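Local coordinates for Two-component system sensor histidine kinase (Bacteroides thetaiotaomicron, PDB 3OTT), which probably senses saccharides through this propeller-bearing extracellular region and probably relays the signal as a histidine kinase, at residues Gly175-Ser187 against Tyr212-Gln225. Residues are numbered along the deposited sequence; the frame is centred on the assembly and turned at random.
Sequences GKFEGIPLPVHSS and YLFQYFPSTGQIKQ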
ATOM      1  N   GLY B 175     -25.889  11.403 -15.040  1.00 35.05           N
ATOM      2  CA  GLY B 175     -25.965  12.552 -14.146  1.00 32.31           C
ATOM      3  C   GLY B 175     -27.263  12.687 -13.332  1.00 30.70           C
ATOM      4  O   GLY B 175     -27.605  13.797 -12.884  1.00 30.62           O
ATOM      5  N   LYS B 176     -27.973  11.578 -13.124  1.00 27.89           N
ATOM      6  CA  LYS B 176     -29.192  11.605 -12.352  1.00 26.82           C
ATOM      7  C   LYS B 176     -29.065  10.859 -11.008  1.00 24.60           C
ATOM      8  O   LYS B 176     -28.038  10.320 -10.685  1.00 22.80           O
ATOM      9  CB  LYS B 176     -30.334  10.999 -13.164  1.00 28.72           C
ATOM     10  CG  LYS B 176     -30.779  11.811 -14.346  1.00 33.28           C
ATOM     11  CD  LYS B 176     -32.226  11.353 -14.687  1.00 39.88           C
ATOM     12  CE  LYS B 176     -32.654  11.764 -16.125  1.00 43.49           C
ATOM     13  NZ  LYS B 176     -32.788  13.249 -16.218  1.00 48.25           N
ATOM     14  N   PHE B 177     -30.134  10.802 -10.241  1.00 23.78           N
ATOM     15  CA  PHE B 177     -30.071  10.112  -8.990  1.00 23.60           C
ATOM     16  C   PHE B 177     -31.097   8.990  -8.898  1.00 23.73           C
ATOM     17  O   PHE B 177     -32.248   9.185  -9.146  1.00 21.85           O
ATOM     18  CB  PHE B 177     -30.235  11.105  -7.818  1.00 21.76           C
ATOM     19  CG  PHE B 177     -29.101  12.085  -7.716  1.00 22.36           C
ATOM     20  CD1 PHE B 177     -29.057  13.209  -8.552  1.00 21.62           C
ATOM     21  CD2 PHE B 177     -28.073  11.892  -6.785  1.00 20.01           C
ATOM     22  CE1 PHE B 177     -27.998  14.083  -8.478  1.00 19.50           C
ATOM     23  CE2 PHE B 177     -27.025  12.797  -6.672  1.00 17.12           C
ATOM     24  CZ  PHE B 177     -26.982  13.889  -7.533  1.00 18.01           C
ATOM     25  N   GLU B 178     -30.661   7.843  -8.431  1.00 24.15           N
ATOM     26  CA  GLU B 178     -31.579   6.737  -8.243  1.00 26.29           C
ATOM     27  C   GLU B 178     -32.060   6.712  -6.771  1.00 24.70           C
ATOM     28  O   GLU B 178     -31.222   6.662  -5.864  1.00 24.56           O
ATOM     29  CB  GLU B 178     -30.802   5.443  -8.565  1.00 26.20           C
ATOM     30  CG  GLU B 178     -31.626   4.192  -8.310  1.00 32.99           C
ATOM     31  CD  GLU B 178     -30.838   2.857  -8.448  1.00 39.82           C
ATOM     32  OE1 GLU B 178     -29.557   2.855  -8.516  1.00 37.21           O
ATOM     33  OE2 GLU B 178     -31.552   1.806  -8.455  1.00 43.24           O
ATOM     34  N   GLY B 179     -33.356   6.746  -6.532  1.00 23.94           N
ATOM     35  CA  GLY B 179     -33.918   6.595  -5.170  1.00 24.60           C
ATOM     36  C   GLY B 179     -33.681   5.225  -4.519  1.00 25.64           C
ATOM     37  O   GLY B 179     -33.515   4.216  -5.226  1.00 24.73           O
ATOM     38  N   ILE B 180     -33.616   5.197  -3.181  1.00 25.00           N
ATOM     39  CA  ILE B 180     -33.515   3.939  -2.432  1.00 26.25           C
ATOM     40  C   ILE B 180     -34.565   3.996  -1.341  1.00 27.19           C
ATOM     41  O   ILE B 180     -34.384   4.687  -0.342  1.00 27.25           O
ATOM     42  CB  ILE B 180     -32.126   3.688  -1.770  1.00 25.26           C
ATOM     43  CG1 ILE B 180     -31.057   3.559  -2.813  1.00 25.58           C
ATOM     44  CG2 ILE B 180     -32.134   2.410  -0.925  1.00 24.25           C
ATOM     45  CD1 ILE B 180     -29.701   3.998  -2.272  1.00 26.58           C
ATOM     46  N   PRO B 181     -35.681   3.293  -1.551  1.00 28.21           N
ATOM     47  CA  PRO B 181     -36.848   3.355  -0.680  1.00 28.59           C
ATOM     48  C   PRO B 181     -36.545   2.718   0.653  1.00 27.75           C
ATOM     49  O   PRO B 181     -35.854   1.715   0.688  1.00 28.97           O
ATOM     50  CB  PRO B 181     -37.910   2.492  -1.434  1.00 29.97           C
ATOM     51  CG  PRO B 181     -37.408   2.399  -2.898  1.00 29.53           C
ATOM     52  CD  PRO B 181     -35.887   2.383  -2.703  1.00 30.10           C
ATOM     53  N   LEU B 182     -37.073   3.271   1.734  1.00 26.54           N
ATOM     54  CA  LEU B 182     -36.709   2.793   3.057  1.00 25.61           C
ATOM     55  C   LEU B 182     -37.963   2.265   3.720  1.00 25.60           C
ATOM     56  O   LEU B 182     -38.963   2.961   3.836  1.00 25.54           O
ATOM     57  CB  LEU B 182     -36.031   3.895   3.887  1.00 24.00           C
ATOM     58  CG  LEU B 182     -34.697   4.466   3.351  1.00 24.56           C
ATOM     59  CD1 LEU B 182     -34.389   5.808   3.998  1.00 21.97           C
ATOM     60  CD2 LEU B 182     -33.484   3.577   3.562  1.00 20.81           C
ATOM     61  N   PRO B 183     -37.929   1.011   4.120  1.00 26.00           N
ATOM     62  CA  PRO B 183     -39.158   0.303   4.576  1.00 27.30           C
ATOM     63  C   PRO B 183     -39.520   0.703   6.009  1.00 28.85           C
ATOM     64  O   PRO B 183     -38.729   0.568   6.950  1.00 27.92           O
ATOM     65  CB  PRO B 183     -38.765  -1.201   4.488  1.00 27.52           C
ATOM     66  CG  PRO B 183     -37.259  -1.213   4.695  1.00 26.08           C
ATOM     67  CD  PRO B 183     -36.800   0.090   3.925  1.00 25.67           C
ATOM     68  N   VAL B 184     -40.722   1.214   6.160  1.00 31.06           N
ATOM     69  CA  VAL B 184     -41.140   1.811   7.409  1.00 33.87           C
ATOM     70  C   VAL B 184     -42.547   1.272   7.735  1.00 35.12           C
ATOM     71  O   VAL B 184     -43.241   0.804   6.828  1.00 33.73           O
ATOM     72  CB  VAL B 184     -41.117   3.388   7.280  1.00 33.52           C
ATOM     73  CG1 VAL B 184     -41.972   4.018   8.337  1.00 36.91           C
ATOM     74  CG2 VAL B 184     -39.679   3.920   7.347  1.00 32.30           C
ATOM     75  N   HIS B 185     -42.936   1.353   9.008  1.00 37.65           N
ATOM     76  CA  HIS B 185     -44.296   1.001   9.439  1.00 41.00           C
ATOM     77  C   HIS B 185     -45.495   1.849   8.900  1.00 44.29           C
ATOM     78  O   HIS B 185     -46.549   1.286   8.666  1.00 45.67           O
ATOM     79  CB  HIS B 185     -44.393   0.796  10.964  1.00 39.98           C
ATOM     80  CG  HIS B 185     -45.625   0.030  11.379  1.00 41.00           C
ATOM     81  ND1 HIS B 185     -46.550   0.523  12.273  1.00 39.39           N
ATOM     82  CD2 HIS B 185     -46.119  -1.159  10.949  1.00 38.11           C
ATOM     83  CE1 HIS B 185     -47.535  -0.348  12.408  1.00 38.81           C
ATOM     84  NE2 HIS B 185     -47.299  -1.372  11.611  1.00 37.24           N
ATOM     85  N   SER B 186     -45.364   3.163   8.703  1.00 48.28           N
ATOM     86  CA  SER B 186     -46.396   3.941   7.931  1.00 51.97           C
ATOM     87  C   SER B 186     -45.933   5.351   7.527  1.00 53.73           C
ATOM     88  O   SER B 186     -44.746   5.591   7.333  1.00 53.52           O
ATOM     89  CB  SER B 186     -47.720   4.035   8.707  1.00 53.26           C
ATOM     90  OG  SER B 186     -47.714   5.150   9.595  1.00 53.86           O
ATOM     91  N   SER B 187     -46.866   6.293   7.401  1.00 56.95           N
ATOM     92  CA  SER B 187     -46.464   7.699   7.224  1.00 58.36           C
ATOM     93  C   SER B 187     -47.185   8.702   8.160  1.00 59.12           C
ATOM     94  O   SER B 187     -48.381   8.562   8.457  1.00 60.51           O
ATOM     95  CB  SER B 187     -46.551   8.122   5.750  1.00 58.78           C
ATOM     96  OG  SER B 187     -45.536   9.089   5.474  1.00 60.02           O
ATOM     97  N   TYR B 212     -35.608   5.400  12.946  1.00 18.51           N
ATOM     98  CA  TYR B 212     -35.071   4.135  12.494  1.00 16.63           C
ATOM     99  C   TYR B 212     -33.620   4.305  12.199  1.00 15.53           C
ATOM    100  O   TYR B 212     -33.182   5.389  11.803  1.00 14.72           O
ATOM    101  CB  TYR B 212     -35.712   3.734  11.168  1.00 17.28           C
ATOM    102  CG  TYR B 212     -37.171   3.452  11.230  1.00 19.16           C
ATOM    103  CD1 TYR B 212     -38.102   4.459  11.006  1.00 19.17           C
ATOM    104  CD2 TYR B 212     -37.629   2.153  11.512  1.00 19.74           C
ATOM    105  CE1 TYR B 212     -39.484   4.195  11.073  1.00 21.07           C
ATOM    106  CE2 TYR B 212     -39.006   1.877  11.540  1.00 24.22           C
ATOM    107  CZ  TYR B 212     -39.918   2.894  11.345  1.00 22.21           C
ATOM    108  OH  TYR B 212     -41.270   2.582  11.352  1.00 26.90           O
ATOM    109  N   LEU B 213     -32.917   3.202  12.339  1.00 12.88           N
ATOM    110  CA  LEU B 213     -31.588   3.000  11.860  1.00 12.80           C
ATOM    111  C   LEU B 213     -31.663   1.818  10.799  1.00 12.84           C
ATOM    112  O   LEU B 213     -32.168   0.719  11.128  1.00 13.26           O
ATOM    113  CB  LEU B 213     -30.722   2.539  13.031  1.00 12.24           C
ATOM    114  CG  LEU B 213     -29.237   2.318  12.739  1.00 13.05           C
ATOM    115  CD1 LEU B 213     -28.590   3.563  12.073  1.00 12.10           C
ATOM    116  CD2 LEU B 213     -28.484   1.893  14.011  1.00 12.96           C
ATOM    117  N   PHE B 214     -31.226   2.076   9.566  1.00 10.76           N
ATOM    118  CA  PHE B 214     -31.222   1.087   8.480  1.00 11.46           C
ATOM    119  C   PHE B 214     -29.834   0.654   8.153  1.00 12.72           C
ATOM    120  O   PHE B 214     -28.885   1.444   8.272  1.00 11.98           O
ATOM    121  CB  PHE B 214     -31.831   1.654   7.234  1.00 10.63           C
ATOM    122  CG  PHE B 214     -33.289   2.012   7.380  1.00 12.01           C
ATOM    123  CD1 PHE B 214     -33.671   3.292   7.721  1.00 11.09           C
ATOM    124  CD2 PHE B 214     -34.300   1.042   7.123  1.00 11.47           C
ATOM    125  CE1 PHE B 214     -35.099   3.631   7.826  1.00 14.61           C
ATOM    126  CE2 PHE B 214     -35.678   1.354   7.230  1.00 14.48           C
ATOM    127  CZ  PHE B 214     -36.074   2.677   7.602  1.00 12.34           C
ATOM    128  N   GLN B 215     -29.705  -0.582   7.684  1.00 14.88           N
ATOM    129  CA  GLN B 215     -28.534  -0.963   6.931  1.00 16.26           C
ATOM    130  C   GLN B 215     -28.952  -1.254   5.511  1.00 16.90           C
ATOM    131  O   GLN B 215     -29.846  -2.059   5.289  1.00 18.17           O
ATOM    132  CB  GLN B 215     -27.986  -2.242   7.481  1.00 17.19           C
ATOM    133  CG  GLN B 215     -27.196  -2.066   8.702  1.00 21.17           C
ATOM    134  CD  GLN B 215     -26.805  -3.397   9.301  1.00 24.93           C
ATOM    135  OE1 GLN B 215     -27.613  -4.052   9.991  1.00 27.13           O
ATOM    136  NE2 GLN B 215     -25.554  -3.802   9.062  1.00 21.18           N
ATOM    137  N   TYR B 216     -28.261  -0.669   4.535  1.00 17.04           N
ATOM    138  CA  TYR B 216     -28.488  -0.989   3.109  1.00 15.82           C
ATOM    139  C   TYR B 216     -27.274  -1.748   2.602  1.00 16.18           C
ATOM    140  O   TYR B 216     -26.152  -1.395   2.923  1.00 16.78           O
ATOM    141  CB  TYR B 216     -28.705   0.297   2.353  1.00 14.31           C
ATOM    142  CG  TYR B 216     -28.586   0.195   0.846  1.00 15.18           C
ATOM    143  CD1 TYR B 216     -29.596  -0.422   0.103  1.00 12.16           C
ATOM    144  CD2 TYR B 216     -27.497   0.703   0.165  1.00 10.65           C
ATOM    145  CE1 TYR B 216     -29.559  -0.532  -1.247  1.00 12.62           C
ATOM    146  CE2 TYR B 216     -27.429   0.546  -1.252  1.00 17.74           C
ATOM    147  CZ  TYR B 216     -28.516  -0.074  -1.942  1.00 17.76           C
ATOM    148  OH  TYR B 216     -28.599  -0.230  -3.317  1.00 17.95           O
ATOM    149  N   PHE B 217     -27.489  -2.777   1.786  1.00 15.94           N
ATOM    150  CA  PHE B 217     -26.373  -3.635   1.329  1.00 15.32           C
ATOM    151  C   PHE B 217     -26.338  -3.545  -0.164  1.00 15.48           C
ATOM    152  O   PHE B 217     -27.163  -4.218  -0.857  1.00 18.19           O
ATOM    153  CB  PHE B 217     -26.595  -5.109   1.734  1.00 13.70           C
ATOM    154  CG  PHE B 217     -26.714  -5.304   3.205  1.00 13.82           C
ATOM    155  CD1 PHE B 217     -25.578  -5.566   3.952  1.00 11.21           C
ATOM    156  CD2 PHE B 217     -27.965  -5.211   3.861  1.00 11.46           C
ATOM    157  CE1 PHE B 217     -25.650  -5.770   5.358  1.00 11.13           C
ATOM    158  CE2 PHE B 217     -28.050  -5.389   5.245  1.00 11.38           C
ATOM    159  CZ  PHE B 217     -26.880  -5.668   6.009  1.00 11.92           C
ATOM    160  N   PRO B 218     -25.409  -2.745  -0.689  1.00 15.35           N
ATOM    161  CA  PRO B 218     -25.365  -2.486  -2.139  1.00 15.05           C
ATOM    162  C   PRO B 218     -25.106  -3.746  -2.962  1.00 15.49           C
ATOM    163  O   PRO B 218     -25.551  -3.825  -4.104  1.00 17.90           O
ATOM    164  CB  PRO B 218     -24.241  -1.437  -2.325  1.00 15.08           C
ATOM    165  CG  PRO B 218     -23.763  -1.051  -0.902  1.00 15.89           C
ATOM    166  CD  PRO B 218     -24.411  -1.973   0.095  1.00 15.45           C
ATOM    167  N   SER B 219     -24.424  -4.732  -2.419  1.00 15.08           N
ATOM    168  CA  SER B 219     -24.216  -5.963  -3.186  1.00 16.19           C
ATOM    169  C   SER B 219     -25.492  -6.746  -3.578  1.00 16.95           C
ATOM    170  O   SER B 219     -25.458  -7.501  -4.529  1.00 18.47           O
ATOM    171  CB  SER B 219     -23.268  -6.880  -2.465  1.00 14.58           C
ATOM    172  OG  SER B 219     -23.905  -7.298  -1.289  1.00 18.51           O
ATOM    173  N   THR B 220     -26.591  -6.594  -2.836  1.00 16.56           N
ATOM    174  CA  THR B 220     -27.805  -7.335  -3.101  1.00 16.32           C
ATOM    175  C   THR B 220     -29.052  -6.443  -3.167  1.00 17.63           C
ATOM    176  O   THR B 220     -30.103  -6.895  -3.548  1.00 19.50           O
ATOM    177  CB  THR B 220     -28.059  -8.337  -1.995  1.00 16.46           C
ATOM    178  OG1 THR B 220     -28.135  -7.658  -0.705  1.00 17.55           O
ATOM    179  CG2 THR B 220     -26.950  -9.412  -1.958  1.00 13.71           C
ATOM    180  N   GLY B 221     -28.943  -5.184  -2.750  1.00 18.33           N
ATOM    181  CA  GLY B 221     -30.095  -4.300  -2.572  1.00 17.79           C
ATOM    182  C   GLY B 221     -30.955  -4.573  -1.336  1.00 17.85           C
ATOM    183  O   GLY B 221     -32.032  -3.980  -1.192  1.00 18.68           O
ATOM    184  N   GLN B 222     -30.578  -5.523  -0.477  1.00 16.99           N
ATOM    185  CA  GLN B 222     -31.346  -5.701   0.778  1.00 16.02           C
ATOM    186  C   GLN B 222     -31.259  -4.452   1.683  1.00 15.79           C
ATOM    187  O   GLN B 222     -30.256  -3.771   1.686  1.00 14.51           O
ATOM    188  CB  GLN B 222     -30.891  -6.932   1.527  1.00 14.82           C
ATOM    189  CG  GLN B 222     -31.153  -8.197   0.732  1.00 16.27           C
ATOM    190  CD  GLN B 222     -30.401  -9.384   1.279  1.00 19.60           C
ATOM    191  OE1 GLN B 222     -29.211  -9.569   0.966  1.00 22.26           O
ATOM    192  NE2 GLN B 222     -31.074 -10.199   2.126  1.00 16.88           N
ATOM    193  N   ILE B 223     -32.335  -4.177   2.413  1.00 17.53           N
ATOM    194  CA  ILE B 223     -32.492  -3.042   3.302  1.00 19.87           C
ATOM    195  C   ILE B 223     -33.104  -3.585   4.611  1.00 20.56           C
ATOM    196  O   ILE B 223     -34.179  -4.187   4.633  1.00 22.10           O
ATOM    197  CB  ILE B 223     -33.378  -1.919   2.725  1.00 20.74           C
ATOM    198  CG1 ILE B 223     -32.727  -1.321   1.456  1.00 25.02           C
ATOM    199  CG2 ILE B 223     -33.382  -0.700   3.718  1.00 21.18           C
ATOM    200  CD1 ILE B 223     -33.751  -0.569   0.474  1.00 30.78           C
ATOM    201  N   LYS B 224     -32.396  -3.381   5.697  1.00 20.38           N
ATOM    202  CA  LYS B 224     -32.745  -3.973   6.966  1.00 20.74           C
ATOM    203  C   LYS B 224     -33.106  -2.838   7.926  1.00 19.25           C
ATOM    204  O   LYS B 224     -32.420  -1.826   7.992  1.00 17.50           O
ATOM    205  CB  LYS B 224     -31.549  -4.743   7.474  1.00 20.64           C
ATOM    206  CG  LYS B 224     -31.854  -5.696   8.570  1.00 27.40           C
ATOM    207  CD  LYS B 224     -30.571  -6.389   9.081  1.00 35.27           C
ATOM    208  CE  LYS B 224     -30.695  -6.595  10.599  1.00 39.58           C
ATOM    209  NZ  LYS B 224     -29.419  -6.988  11.265  1.00 42.51           N
ATOM    210  N   GLN B 225     -34.221  -3.009   8.623  1.00 18.56           N
ATOM    211  CA  GLN B 225     -34.636  -2.115   9.700  1.00 18.44           C
ATOM    212  C   GLN B 225     -33.967  -2.633  10.950  1.00 16.81           C
ATOM    213  O   GLN B 225     -34.541  -3.466  11.669  1.00 18.08           O
ATOM    214  CB  GLN B 225     -36.141  -2.192   9.873  1.00 18.57           C
ATOM    215  CG  GLN B 225     -36.872  -0.921   9.804  1.00 22.12           C
ATOM    216  CD  GLN B 225     -38.346  -1.160  10.097  1.00 25.68           C
ATOM    217  OE1 GLN B 225     -38.723  -1.534  11.233  1.00 26.53           O
ATOM    218  NE2 GLN B 225     -39.188  -1.017   9.059  1.00 25.19           N
TER
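Leu182 lies over one face of the Phe214 ring, its CB 4.1 Å from the ring centroid and 20° off the normal, a CH-pi contact made by the root of the side chain. With CG of Leu182 anti to its carbonyl carbon (chi1 -62°), and with chi2 extended, CD2 lies by CG and CD1 of Phe214. Pro183 slides past the ring in the opposite sense, with CD 3.7 Å from CE2 of Phe214 and 3.5 Å from CG2 of Ile223. Toward the buried end, CG2 of Ile180 touches both CD1 of Ile223, at 3.7 Å, and CE1 of Tyr216, while CD1 of Ile180 lies over one face of the Tyr216 ring. Such packing illustrates how the connection between neighbouring blades of a beta-propeller can lie against the next blade: strand 176-180 is the outer, last strand of one four-stranded antiparallel blade, and the chain leaving it passes across the last two strands, a hairpin, of the next. Leu191, on the same connection, adds to the cover of Leu182 and Val184. Further out, Val184 sets CG2 over the Tyr212 face, while CG1 lies by its hydroxyl, and CG2 also reaches the edge of Phe214. There hydrogen bonds take over: His185 N donates almost straight (166°) to Tyr212 OH at 3.1 Å, and Gln225 NE2 donates to Pro183 O at 2.7 Å, from above the carbonyl plane.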